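Local structure of transcriptional regulator, TetR family (Vibrio parahaemolyticus, 3HE0) at residues A[17-21]-A[61-66]; A[95-99]-A[167-171]; A[66-70]-A[103-107]. The protein probably binds regulatory DNA through an N-terminal helix-turn-helix domain and controls transcription, as other TetR-family regulators do. All coordinates share one frame; numbering follows the deposited sequence.

Contact 1: residues A[17-21]-A[61-66]; sequences LAAAE and EVRLNV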
loop_
_atom_site.group_PDB
_atom_site.type_symbol
_atom_site.label_atom_id
_atom_site.label_comp_id
_atom_site.label_asym_id
_atom_site.label_seq_id
_atom_site.Cartn_x
_atom_site.Cartn_y
_atom_site.Cartn_z
ATOM N N LEU A 17 13.415 11.462 -17.639
ATOM C CA LEU A 17 12.840 10.558 -16.640
ATOM C C LEU A 17 12.442 11.320 -15.382
ATOM O O LEU A 17 11.400 11.050 -14.800
ATOM C CB LEU A 17 13.796 9.423 -16.266
ATOM C CG LEU A 17 13.863 8.245 -17.233
ATOM C CD1 LEU A 17 14.809 7.216 -16.687
ATOM C CD2 LEU A 17 12.500 7.617 -17.546
ATOM N N ALA A 18 13.276 12.275 -14.998
ATOM C CA ALA A 18 12.987 13.139 -13.851
ATOM C C ALA A 18 11.711 13.941 -14.099
ATOM O O ALA A 18 10.828 13.925 -13.271
ATOM C CB ALA A 18 14.142 14.069 -13.564
ATOM N N ALA A 19 11.596 14.587 -15.263
ATOM C CA ALA A 19 10.362 15.336 -15.602
ATOM C C ALA A 19 9.161 14.399 -15.596
ATOM O O ALA A 19 8.113 14.713 -15.019
ATOM C CB ALA A 19 10.485 16.014 -16.957
ATOM N N ALA A 20 9.338 13.228 -16.212
ATOM C CA ALA A 20 8.260 12.261 -16.353
ATOM C C ALA A 20 7.773 11.836 -14.995
ATOM O O ALA A 20 6.580 11.829 -14.734
ATOM C CB ALA A 20 8.733 11.032 -17.120
ATOM N N GLU A 21 8.713 11.437 -14.153
ATOM C CA GLU A 21 8.394 11.013 -12.779
ATOM C C GLU A 21 7.687 12.097 -11.985
ATOM O O GLU A 21 6.730 11.813 -11.274
ATOM C CB GLU A 21 9.660 10.515 -12.059
ATOM C CG GLU A 21 10.043 9.169 -12.597
ATOM C CD GLU A 21 11.458 8.752 -12.277
ATOM O OE1 GLU A 21 12.123 9.446 -11.485
ATOM O OE2 GLU A 21 11.895 7.724 -12.828
ATOM N N GLU A 61 10.133 2.422 -18.345
ATOM C CA GLU A 61 11.436 2.892 -17.914
ATOM C C GLU A 61 11.249 3.701 -16.664
ATOM O O GLU A 61 12.109 3.702 -15.804
ATOM C CB GLU A 61 12.110 3.768 -18.985
ATOM C CG GLU A 61 12.506 3.019 -20.227
ATOM C CD GLU A 61 13.409 1.849 -19.881
ATOM O OE1 GLU A 61 14.406 2.078 -19.153
ATOM O OE2 GLU A 61 13.097 0.693 -20.272
ATOM N N VAL A 62 10.139 4.405 -16.562
ATOM C CA VAL A 62 9.831 5.111 -15.326
ATOM C C VAL A 62 9.701 4.100 -14.152
ATOM O O VAL A 62 10.376 4.229 -13.138
ATOM C CB VAL A 62 8.573 6.024 -15.483
ATOM C CG1 VAL A 62 7.968 6.373 -14.134
ATOM C CG2 VAL A 62 8.945 7.299 -16.248
ATOM N N ARG A 63 8.883 3.068 -14.327
ATOM C CA ARG A 63 8.722 2.058 -13.247
ATOM C C ARG A 63 10.068 1.513 -12.826
ATOM O O ARG A 63 10.345 1.401 -11.627
ATOM C CB ARG A 63 7.829 0.895 -13.661
ATOM C CG ARG A 63 6.399 1.301 -13.992
ATOM C CD ARG A 63 5.568 0.108 -14.476
ATOM N NE ARG A 63 4.339 0.586 -15.115
ATOM C CZ ARG A 63 4.119 0.646 -16.435
ATOM N NH1 ARG A 63 5.019 0.203 -17.331
ATOM N NH2 ARG A 63 2.964 1.142 -16.870
ATOM N N LEU A 64 10.919 1.181 -13.802
ATOM C CA LEU A 64 12.190 0.534 -13.456
ATOM C C LEU A 64 13.082 1.515 -12.754
ATOM O O LEU A 64 13.814 1.132 -11.821
ATOM C CB LEU A 64 12.915 -0.048 -14.679
ATOM C CG LEU A 64 12.184 -1.236 -15.324
ATOM C CD1 LEU A 64 12.853 -1.711 -16.619
ATOM C CD2 LEU A 64 11.998 -2.379 -14.294
ATOM N N ASN A 65 13.033 2.778 -13.190
ATOM C CA ASN A 65 13.890 3.785 -12.603
ATOM C C ASN A 65 13.452 4.101 -11.141
ATOM O O ASN A 65 14.314 4.241 -10.239
ATOM C CB ASN A 65 13.908 5.074 -13.468
ATOM C CG ASN A 65 14.730 6.194 -12.832
ATOM O OD1 ASN A 65 15.941 6.085 -12.715
ATOM N ND2 ASN A 65 14.083 7.265 -12.441
ATOM N N VAL A 66 12.134 4.204 -10.926
ATOM C CA VAL A 66 11.590 4.396 -9.561
ATOM C C VAL A 66 11.975 3.221 -8.608
ATOM O O VAL A 66 12.501 3.416 -7.515
ATOM C CB VAL A 66 10.073 4.592 -9.603
ATOM C CG1 VAL A 66 9.462 4.372 -8.193
ATOM C CG2 VAL A 66 9.739 5.995 -10.161
#

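Contact 2: residues A[95-99]-A[167-171]; sequences IWNLA and ARKHA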
loop_
_atom_site.group_PDB
_atom_site.type_symbol
_atom_site.label_atom_id
_atom_site.label_comp_id
_atom_site.label_asym_id
_atom_site.label_seq_id
_atom_site.Cartn_x
_atom_site.Cartn_y
_atom_site.Cartn_z
ATOM N N ILE A 95 13.028 3.243 5.139
ATOM C CA ILE A 95 11.696 3.100 4.555
ATOM C C ILE A 95 10.795 4.174 5.152
ATOM O O ILE A 95 10.047 4.804 4.436
ATOM C CB ILE A 95 11.083 1.679 4.738
ATOM C CG1 ILE A 95 11.817 0.660 3.874
ATOM C CG2 ILE A 95 9.561 1.666 4.363
ATOM C CD1 ILE A 95 11.569 -0.815 4.320
ATOM N N TRP A 96 10.889 4.384 6.459
ATOM C CA TRP A 96 10.045 5.349 7.145
ATOM C C TRP A 96 10.248 6.742 6.560
ATOM O O TRP A 96 9.301 7.490 6.350
ATOM C CB TRP A 96 10.406 5.360 8.634
ATOM C CG TRP A 96 9.640 6.288 9.476
ATOM C CD1 TRP A 96 10.004 7.520 9.856
ATOM C CD2 TRP A 96 8.380 6.034 10.083
ATOM N NE1 TRP A 96 9.040 8.082 10.655
ATOM C CE2 TRP A 96 8.033 7.175 10.816
ATOM C CE3 TRP A 96 7.521 4.943 10.088
ATOM C CZ2 TRP A 96 6.851 7.276 11.520
ATOM C CZ3 TRP A 96 6.345 5.038 10.789
ATOM C CH2 TRP A 96 6.020 6.195 11.509
ATOM N N ASN A 97 11.505 7.076 6.313
ATOM C CA ASN A 97 11.844 8.370 5.757
ATOM C C ASN A 97 11.548 8.546 4.282
ATOM O O ASN A 97 11.618 9.632 3.804
ATOM C CB ASN A 97 13.299 8.728 6.087
ATOM C CG ASN A 97 13.490 8.985 7.568
ATOM O OD1 ASN A 97 14.346 8.388 8.217
ATOM N ND2 ASN A 97 12.635 9.828 8.125
ATOM N N LEU A 98 11.176 7.505 3.565
ATOM C CA LEU A 98 10.704 7.696 2.199
ATOM C C LEU A 98 9.270 8.217 2.150
ATOM O O LEU A 98 8.832 8.669 1.087
ATOM C CB LEU A 98 10.758 6.393 1.414
ATOM C CG LEU A 98 12.127 6.107 0.821
ATOM C CD1 LEU A 98 12.166 4.701 0.295
ATOM C CD2 LEU A 98 12.391 7.095 -0.288
ATOM N N ALA A 99 8.531 8.114 3.256
ATOM C CA ALA A 99 7.113 8.426 3.215
ATOM C C ALA A 99 6.938 9.892 2.838
ATOM O O ALA A 99 7.670 10.752 3.326
ATOM C CB ALA A 99 6.439 8.138 4.562
ATOM N N ALA A 167 4.266 4.198 7.876
ATOM C CA ALA A 167 4.818 5.451 7.392
ATOM C C ALA A 167 3.743 6.225 6.650
ATOM O O ALA A 167 3.493 7.385 6.949
ATOM C CB ALA A 167 6.013 5.183 6.495
ATOM N N ARG A 168 3.093 5.556 5.703
ATOM C CA ARG A 168 2.042 6.154 4.872
ATOM C C ARG A 168 0.964 6.753 5.759
ATOM O O ARG A 168 0.644 7.917 5.654
ATOM C CB ARG A 168 1.445 5.077 3.962
ATOM C CG ARG A 168 0.870 5.509 2.611
ATOM C CD ARG A 168 0.728 4.248 1.689
ATOM N NE ARG A 168 0.054 3.132 2.389
ATOM C CZ ARG A 168 0.378 1.824 2.331
ATOM N NH1 ARG A 168 1.393 1.368 1.585
ATOM N NH2 ARG A 168 -0.325 0.940 3.052
ATOM N N LYS A 169 0.439 5.949 6.670
ATOM C CA LYS A 169 -0.605 6.414 7.579
ATOM C C LYS A 169 -0.125 7.471 8.589
ATOM O O LYS A 169 -0.939 8.267 9.068
ATOM C CB LYS A 169 -1.267 5.220 8.289
ATOM C CG LYS A 169 -2.197 4.395 7.369
ATOM C CD LYS A 169 -3.274 3.608 8.141
ATOM C CE LYS A 169 -4.307 2.965 7.207
ATOM N NZ LYS A 169 -5.195 3.984 6.555
ATOM N N HIS A 170 1.174 7.491 8.910
ATOM C CA HIS A 170 1.741 8.571 9.752
ATOM C C HIS A 170 1.820 9.881 8.979
ATOM O O HIS A 170 1.330 10.905 9.453
ATOM C CB HIS A 170 3.141 8.232 10.304
ATOM C CG HIS A 170 3.762 9.345 11.104
ATOM N ND1 HIS A 170 4.689 10.221 10.576
ATOM C CD2 HIS A 170 3.578 9.729 12.391
ATOM C CE1 HIS A 170 5.052 11.090 11.503
ATOM N NE2 HIS A 170 4.387 10.819 12.610
ATOM N N ALA A 171 2.440 9.840 7.796
ATOM C CA ALA A 171 2.569 11.027 6.938
ATOM C C ALA A 171 1.210 11.644 6.596
ATOM O O ALA A 171 1.125 12.845 6.374
ATOM C CB ALA A 171 3.320 10.686 5.664
#

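Contact 3: residues A[66-70]-A[103-107]; sequences VAKRI and LNAIS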
loop_
_atom_site.group_PDB
_atom_site.type_symbol
_atom_site.label_atom_id
_atom_site.label_comp_id
_atom_site.label_asym_id
_atom_site.label_seq_id
_atom_site.Cartn_x
_atom_site.Cartn_y
_atom_site.Cartn_z
ATOM N N VAL A 66 12.134 4.204 -10.926
ATOM C CA VAL A 66 11.590 4.396 -9.561
ATOM C C VAL A 66 11.975 3.221 -8.608
ATOM O O VAL A 66 12.501 3.416 -7.515
ATOM C CB VAL A 66 10.073 4.592 -9.603
ATOM C CG1 VAL A 66 9.462 4.372 -8.193
ATOM C CG2 VAL A 66 9.739 5.995 -10.161
ATOM N N ALA A 67 11.798 2.008 -9.076
ATOM C CA ALA A 67 12.249 0.822 -8.326
ATOM C C ALA A 67 13.755 0.903 -7.982
ATOM O O ALA A 67 14.189 0.560 -6.870
ATOM C CB ALA A 67 11.935 -0.459 -9.109
ATOM N N LYS A 68 14.558 1.395 -8.907
ATOM C CA LYS A 68 16.001 1.422 -8.648
ATOM C C LYS A 68 16.322 2.437 -7.561
ATOM O O LYS A 68 17.176 2.220 -6.699
ATOM C CB LYS A 68 16.771 1.723 -9.939
ATOM C CG LYS A 68 18.327 1.836 -9.778
ATOM C CD LYS A 68 18.936 0.707 -8.868
ATOM C CE LYS A 68 20.207 0.054 -9.468
ATOM N NZ LYS A 68 21.250 1.069 -9.907
ATOM N N ARG A 69 15.632 3.562 -7.594
ATOM C CA ARG A 69 15.879 4.602 -6.622
ATOM C C ARG A 69 15.413 4.174 -5.226
ATOM O O ARG A 69 16.121 4.368 -4.239
ATOM C CB ARG A 69 15.179 5.884 -7.070
ATOM C CG ARG A 69 15.772 6.474 -8.376
ATOM C CD ARG A 69 15.881 7.931 -8.272
ATOM N NE ARG A 69 14.639 8.587 -8.634
ATOM C CZ ARG A 69 14.095 9.621 -7.998
ATOM N NH1 ARG A 69 12.972 10.129 -8.477
ATOM N NH2 ARG A 69 14.622 10.129 -6.879
ATOM N N ILE A 70 14.231 3.562 -5.171
ATOM C CA ILE A 70 13.709 3.034 -3.919
ATOM C C ILE A 70 14.736 2.045 -3.345
ATOM O O ILE A 70 15.171 2.212 -2.196
ATOM C CB ILE A 70 12.319 2.432 -4.103
ATOM C CG1 ILE A 70 11.334 3.561 -4.391
ATOM C CG2 ILE A 70 11.873 1.670 -2.826
ATOM C CD1 ILE A 70 9.983 3.079 -4.915
ATOM N N LEU A 103 8.851 9.020 -4.905
ATOM C CA LEU A 103 9.071 7.600 -5.154
ATOM C C LEU A 103 7.864 6.821 -4.642
ATOM O O LEU A 103 7.263 6.014 -5.352
ATOM C CB LEU A 103 10.362 7.112 -4.479
ATOM C CG LEU A 103 11.664 7.658 -5.074
ATOM C CD1 LEU A 103 12.867 7.106 -4.326
ATOM C CD2 LEU A 103 11.773 7.364 -6.574
ATOM N N ASN A 104 7.485 7.098 -3.406
ATOM C CA ASN A 104 6.291 6.477 -2.859
ATOM C C ASN A 104 5.065 6.823 -3.688
ATOM O O ASN A 104 4.254 5.940 -4.015
ATOM C CB ASN A 104 6.073 6.911 -1.413
ATOM C CG ASN A 104 6.837 6.070 -0.438
ATOM O OD1 ASN A 104 7.879 5.496 -0.771
ATOM N ND2 ASN A 104 6.329 5.977 0.775
ATOM N N ALA A 105 4.940 8.106 -4.025
ATOM C CA ALA A 105 3.772 8.585 -4.751
ATOM C C ALA A 105 3.571 7.793 -6.073
ATOM O O ALA A 105 2.470 7.305 -6.385
ATOM C CB ALA A 105 3.907 10.094 -5.011
ATOM N N ILE A 106 4.663 7.624 -6.809
ATOM C CA ILE A 106 4.628 7.001 -8.123
ATOM C C ILE A 106 4.353 5.507 -8.041
ATOM O O ILE A 106 3.540 4.967 -8.807
ATOM C CB ILE A 106 5.962 7.222 -8.866
ATOM C CG1 ILE A 106 6.137 8.706 -9.182
ATOM C CG2 ILE A 106 6.008 6.415 -10.164
ATOM C CD1 ILE A 106 7.587 9.099 -9.377
ATOM N N SER A 107 5.046 4.841 -7.123
ATOM C CA SER A 107 4.984 3.402 -7.058
ATOM C C SER A 107 3.683 2.940 -6.414
ATOM O O SER A 107 3.298 1.798 -6.608
ATOM C CB SER A 107 6.189 2.832 -6.324
ATOM O OG SER A 107 6.157 3.201 -4.968
#

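Contact 1: residues A[17-21]-A[61-66]
L17 and V62 meet where the first helix of the TetR-type DNA-binding domain, 13-27, crosses helix 55-74, the long helix that leads from that domain into the body of the protein. The two segments run almost perpendicular, at 94°, with their axes 10.3 Å apart.

Most of the contact is apolar. V62 divides its branches: CG2, beside its own backbone N (CG1 takes the anti position, chi1 160°), lies 3.8 Å from L17 CD2 and equally near A20 CB, while CG1 turns to the aliphatic part of E21, 3.8 Å from its CG. L17 forks as well, and its CD1 passes N65 at a slant, 4.0 Å from N65 CB. The L17 and V62 side chains overlap while pointing opposite ways, and F52 packs against L17 from outside the pair.

The polar part gathers round E21, whose extended chain carries its carboxylate between N65 and V66. Carboxylate and amide are modelled almost coplanar, but their approach is too short to be trusted, which leaves the detail doubtful. OE1 has a firmer partner in R69, one turn further along helix 55-74, by a salt bridge. Lower on the same side chain, E21 CG lies 4.0 Å from V66 CG2.

Contact 2: residues A[95-99]-A[167-171]
W96 and H170 both set their rings with CG anti to the backbone N, at chi1 -180° and 177°, and these two torsions bring the indole of one helix and the imidazole of the other against each other. The side chains cross at about a right angle. Their ring planes are 37° apart, with the centroids of the imidazole and the six-membered ring of the indole separated by 5.1 Å. The outer carbons of that six-membered ring make the contact: W96 CZ2 sits over one face of the imidazole, displaced from its centre, at 3.7 Å from H170 CG, and W96 CH2 rests against H170 CB at the same distance.

The rest of the six-membered ring reaches across to A167. W96 CZ3 is 3.7 Å from A167 N, and W96 CE3 lies close to the methyl of the same alanine. At A167 the indole thus lies close to the backbone of helix 160-171.

A second cluster consists of alanine methyls. A99 CB points at the helix and touches A167 CB at 3.6 Å, with A171 CB, one turn on, at 4.2 Å from A99 CB. A167 therefore has the indole and the A99 methyl both bearing on it. The imidazole is also tied on its own side, through a weak hydrogen bond from H170 NE2 to Q176.

This is helix packing within the TetR-type C-terminal domain, and it joins the C-terminal end of helix 84-97, and the turn that follows it, to the last turns of helix 160-171. L177 also leans on W96, L98 faces helix 102-107 on another side, and K169 packs against E153 of the second subunit.

Contact 3: residues A[66-70]-A[103-107]
L103 O is gripped twice from within its own helix, by S107 N at 3.1 Å and by S107 OG at 3.0 Å, the two donors arriving from opposite faces of the carbonyl plane. The hydroxyl reaches back because chi1 of S107 is 67°, which sets OG between the backbone N and the carbonyl carbon. Its bond makes an angle of 135° at the oxygen. S107 still meets helix 55-74 with both CB and OG: CB lies near V66 CG1 and I70 CD1, and OG is 3.8 Å from I70 CD1.

L103 is the main wedge. Its CB packs against I70 CG1 at 3.7 Å, the two chains lying side by side and pointing opposite ways, while its two methyls reach on to R69. There the bent arginine chain folds over the leucine: L103 CD2 sits above the centre of the guanidinium, 3.5 Å from R69 CZ, and also touches R69 CB. One face of the charged group is therefore covered by a methyl, while its NH1 is held by a salt bridge to E21 on helix 13-27.

V66 closes the other side, its CG2 3.8 Å from I106 CG2, and I106 in turn leans on E21, I24 and A25 of helix 13-27.

The two segments run roughly antiparallel, at 140°, with axes 10.1 Å apart. Such packing belongs to the all-helical TetR fold, where the helix leaving the DNA-binding domain rests on helices of the C-terminal domain; in relatives with known ligands, movement of this helix couples ligand binding to the DNA-binding domain, though whether it does so here is not established.

From the N terminus, contact 1 comes first: helix 13-27 is met again by helix 55-74, closing a loop of 39 residues that holds the predicted helix-turn-helix. Contact 3 opens further along that same helix and shares V66 with contact 1; the E21 to R69 salt bridge joins the two, whose centres are about 8 Å apart. Contact 2 opens at 95-99, before contact 3 closes at 103-107, and itself closes only at 167-171, so these two cross along the chain. L98 and N104 touch between them. Together they tie the DNA-binding head, through helix 55-74 and helix 102-107, to helices 84-97 and 160-171 of the C-terminal part.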